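Polygalacturonase (Pectobacterium carotovorum subsp. carotovorum, PDB 1BHE) hydrolyses the alpha-1,4 bonds between galacturonic acid units of polygalacturonic acid, a secreted endo-acting activity that macerates and soft-rots plant tissue. Local coordinates at residues A[131-134]-A[135-138]; A[23-26]-A[27-30]. All coordinates share one frame; numbering follows the deposited sequence.

In the fold
Both contacts are local, each at the start of a short helix in a chain that is mostly parallel strands wound into a beta-helix. Interaction 2 opens helix 26-33, which packs on strand 51-58; interaction 1 opens helix 136-144, after strand 118-120 and before the short strand 147-148. They hold different elements, their nearest atoms about 13 Å apart. Ser133, Trp134 and Leu137 are buried in interaction 1, Ala25 and Ile29 in interaction 2; the other touching residues are partly or fully exposed. In residues 131-138, near the predicted proton donor, a serine and a glutamate cap the helix reciprocally, whereas residues 23-30, away from the annotated sites, rely on backbone carbonyls, a threonine hydroxyl and ordered water.

Interaction 1 of 2, residues A[131-134]-A[135-138]; sequences KVSW and WELA
Ser133 and Glu136 grip each other's backbone in both directions. The hydroxyl OG of Ser133 accepts the amide N of Glu136 at 3.2 Å, and in return the carboxylate oxygen OE1 of Glu136 takes the amide N of Ser133 at 2.8 Å, in a fairly straight bond (160° at the hydrogen). That amide meets the anti side of the carboxylate, 25° out of its plane. Serine suits the capping place because its short side chain, with OG set between the backbone N and the carbonyl carbon (chi1 68°), brings an acceptor to the first turn; glutamate, extended beyond CG, is long enough to reach back three residues.

The returning carboxylate also lies against Val132, whose CB is 3.2 Å from Glu136 OE1. On another flank of the turn, Val132 CG2 meets Leu137 CD2 at 3.9 Å, two branched aliphatic side chains crossing at a slant. Leu137 CD1 also approaches Trp134 CE3, at 4.2 Å, while the amide N of Leu137 bonds to the carbonyl O of Trp134.

Further out, the Trp134 side chain touches Leu127 and Pro151. Trp135 donates its indole NE1 to the carbonyl of Ser172 and lies on Pro195 and Ala198. The side chain of Ala138 lies about 8 Å from that of Asp223, the predicted proton donor. The reciprocal serine-glutamate pairing is a capping box, here at the N-terminus of helix 136-144.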
# COMPACT_ATOMS: atom_id res chain seq x y z
N LYS A 131 -21.18 -14.91 -8.95
CA LYS A 131 -22.36 -14.05 -8.86
C LYS A 131 -22.01 -12.64 -8.39
O LYS A 131 -22.80 -11.71 -8.53
CB LYS A 131 -23.37 -14.66 -7.87
CG LYS A 131 -24.33 -15.66 -8.51
CD LYS A 131 -25.53 -15.90 -7.60
CE LYS A 131 -26.53 -14.76 -7.71
NZ LYS A 131 -27.79 -15.06 -6.97
N VAL A 132 -20.84 -12.49 -7.77
CA VAL A 132 -20.44 -11.23 -7.16
C VAL A 132 -19.15 -10.65 -7.72
O VAL A 132 -18.43 -11.28 -8.48
CB VAL A 132 -20.21 -11.45 -5.64
CG1 VAL A 132 -21.51 -11.66 -4.89
CG2 VAL A 132 -19.26 -12.62 -5.42
N SER A 133 -18.85 -9.43 -7.27
CA SER A 133 -17.61 -8.75 -7.61
C SER A 133 -16.55 -9.11 -6.58
O SER A 133 -16.88 -9.72 -5.56
CB SER A 133 -17.81 -7.23 -7.56
OG SER A 133 -18.02 -6.80 -6.23
N TRP A 134 -15.30 -8.70 -6.80
CA TRP A 134 -14.25 -8.97 -5.83
C TRP A 134 -14.56 -8.31 -4.48
O TRP A 134 -14.35 -8.92 -3.43
CB TRP A 134 -12.91 -8.45 -6.31
CG TRP A 134 -12.29 -8.99 -7.55
CD1 TRP A 134 -12.03 -8.27 -8.69
CD2 TRP A 134 -11.79 -10.30 -7.80
NE1 TRP A 134 -11.42 -9.06 -9.62
CE2 TRP A 134 -11.26 -10.32 -9.10
CE3 TRP A 134 -11.76 -11.48 -7.05
CZ2 TRP A 134 -10.70 -11.45 -9.68
CZ3 TRP A 134 -11.19 -12.61 -7.62
CH2 TRP A 134 -10.67 -12.59 -8.92
N TRP A 135 -15.02 -7.06 -4.49
CA TRP A 135 -15.29 -6.38 -3.22
C TRP A 135 -16.46 -6.98 -2.46
O TRP A 135 -16.46 -6.96 -1.22
CB TRP A 135 -15.46 -4.88 -3.42
CG TRP A 135 -14.22 -4.19 -3.91
CD1 TRP A 135 -12.92 -4.52 -3.67
CD2 TRP A 135 -14.20 -3.00 -4.70
NE1 TRP A 135 -12.09 -3.63 -4.30
CE2 TRP A 135 -12.84 -2.69 -4.94
CE3 TRP A 135 -15.19 -2.19 -5.27
CZ2 TRP A 135 -12.46 -1.59 -5.71
CZ3 TRP A 135 -14.81 -1.10 -6.03
CH2 TRP A 135 -13.45 -0.81 -6.25
N GLU A 136 -17.43 -7.55 -3.15
CA GLU A 136 -18.58 -8.19 -2.50
C GLU A 136 -18.20 -9.40 -1.66
O GLU A 136 -18.95 -9.78 -0.76
CB GLU A 136 -19.63 -8.56 -3.55
CG GLU A 136 -20.51 -7.37 -3.89
CD GLU A 136 -21.41 -7.57 -5.09
OE1 GLU A 136 -21.13 -8.41 -5.96
OE2 GLU A 136 -22.42 -6.83 -5.17
N LEU A 137 -17.04 -10.01 -1.89
CA LEU A 137 -16.56 -11.13 -1.09
C LEU A 137 -16.13 -10.74 0.32
O LEU A 137 -16.09 -11.60 1.20
CB LEU A 137 -15.40 -11.82 -1.80
CG LEU A 137 -15.67 -12.44 -3.17
CD1 LEU A 137 -14.37 -12.63 -3.94
CD2 LEU A 137 -16.39 -13.78 -3.04
N ALA A 138 -15.81 -9.48 0.59
CA ALA A 138 -15.38 -9.03 1.91
C ALA A 138 -16.48 -9.13 2.95
O ALA A 138 -16.25 -9.66 4.04
CB ALA A 138 -14.87 -7.60 1.85

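Interaction 2 of 2, residues A[23-26]-A[27-30]; sequences STAT and STIQ
The carbonyl O of Ala25 is the knot of this helix start, gripped by two donors. The amide N of Ile29 reaches Ala25 O at 2.9 Å, almost in line with the C=O bond (176°), and Thr28 OG1 donates to the same O at 2.7 Å, tilted 26° from the carbonyl plane. A chi1 of 66°, with OG1 between the backbone N and carbonyl carbon of Thr28, points this hydroxyl back at Ala25 O, three residues earlier.

Packing is closest on the inner side. The methyl CB of Ala25 rests 3.8 Å from CD1 of Ile29; Ala25 packs on Phe52 and Ile29 on Leu57, both of strand 51-58. A small methyl and a branched aliphatic chain suit this buried flank. Thr26 O accepts from the amide N of Gln30 at 2.9 Å, while the Thr26 hydroxyl bonds to Gly55 N.

The outer side is looser and wet. One water donates to Thr24 O at 2.8 Å, accepts from the amide N of Thr28 at 3.1 Å and also bonds to Ser27 OG. A second donates to Ser23 OG, which Asp21 also holds, and weakly to Thr28 OG1. Small hydroxyl residues fit this solvent-facing side. The chemistry implies a helix start secured unevenly: water accepts from the Thr28 amide, whereas the buried amide N of Thr26 has no partner in the model.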
# COMPACT_ATOMS: atom_id res chain seq x y z
N SER A 23 -9.08 -7.75 -28.41
CA SER A 23 -8.73 -9.10 -28.00
C SER A 23 -8.09 -9.16 -26.62
O SER A 23 -7.68 -8.14 -26.08
CB SER A 23 -7.74 -9.69 -29.02
OG SER A 23 -6.46 -9.09 -28.84
N THR A 24 -7.98 -10.36 -26.05
CA THR A 24 -7.30 -10.55 -24.76
C THR A 24 -5.81 -10.32 -24.98
O THR A 24 -5.24 -10.89 -25.91
CB THR A 24 -7.60 -11.95 -24.19
OG1 THR A 24 -8.97 -11.98 -23.78
CG2 THR A 24 -6.71 -12.30 -23.01
N ALA A 25 -5.18 -9.49 -24.17
CA ALA A 25 -3.79 -9.12 -24.35
C ALA A 25 -2.75 -9.84 -23.51
O ALA A 25 -1.56 -9.58 -23.72
CB ALA A 25 -3.68 -7.62 -24.07
N THR A 26 -3.13 -10.72 -22.59
CA THR A 26 -2.15 -11.34 -21.70
C THR A 26 -0.89 -11.85 -22.36
O THR A 26 0.23 -11.43 -22.02
CB THR A 26 -2.81 -12.49 -20.91
OG1 THR A 26 -4.14 -12.08 -20.54
CG2 THR A 26 -2.00 -12.81 -19.66
N SER A 27 -1.01 -12.80 -23.29
CA SER A 27 0.17 -13.41 -23.90
C SER A 27 0.90 -12.44 -24.81
O SER A 27 2.13 -12.53 -24.92
CB SER A 27 -0.18 -14.71 -24.61
OG SER A 27 -1.24 -14.49 -25.52
N THR A 28 0.21 -11.50 -25.44
CA THR A 28 0.87 -10.50 -26.29
C THR A 28 1.77 -9.62 -25.44
O THR A 28 2.92 -9.36 -25.80
CB THR A 28 -0.12 -9.66 -27.11
OG1 THR A 28 -0.93 -8.85 -26.25
CG2 THR A 28 -1.04 -10.55 -27.92
N ILE A 29 1.28 -9.18 -24.28
CA ILE A 29 2.10 -8.36 -23.38
C ILE A 29 3.24 -9.17 -22.78
O ILE A 29 4.39 -8.71 -22.73
CB ILE A 29 1.24 -7.71 -22.28
CG1 ILE A 29 0.19 -6.76 -22.88
CG2 ILE A 29 2.12 -6.95 -21.30
CD1 ILE A 29 -0.84 -6.25 -21.89
N GLN A 30 2.97 -10.38 -22.31
CA GLN A 30 3.99 -11.23 -21.71
C GLN A 30 5.13 -11.52 -22.68
O GLN A 30 6.30 -11.44 -22.32
CB GLN A 30 3.43 -12.55 -21.16
CG GLN A 30 4.40 -13.26 -20.22
CD GLN A 30 4.75 -12.40 -19.02
OE1 GLN A 30 3.87 -12.14 -18.19
NE2 GLN A 30 6.00 -11.96 -18.93
O HOH W 1 -3.71 -9.15 -28.19
O HOH W 2 -2.76 -12.12 -25.96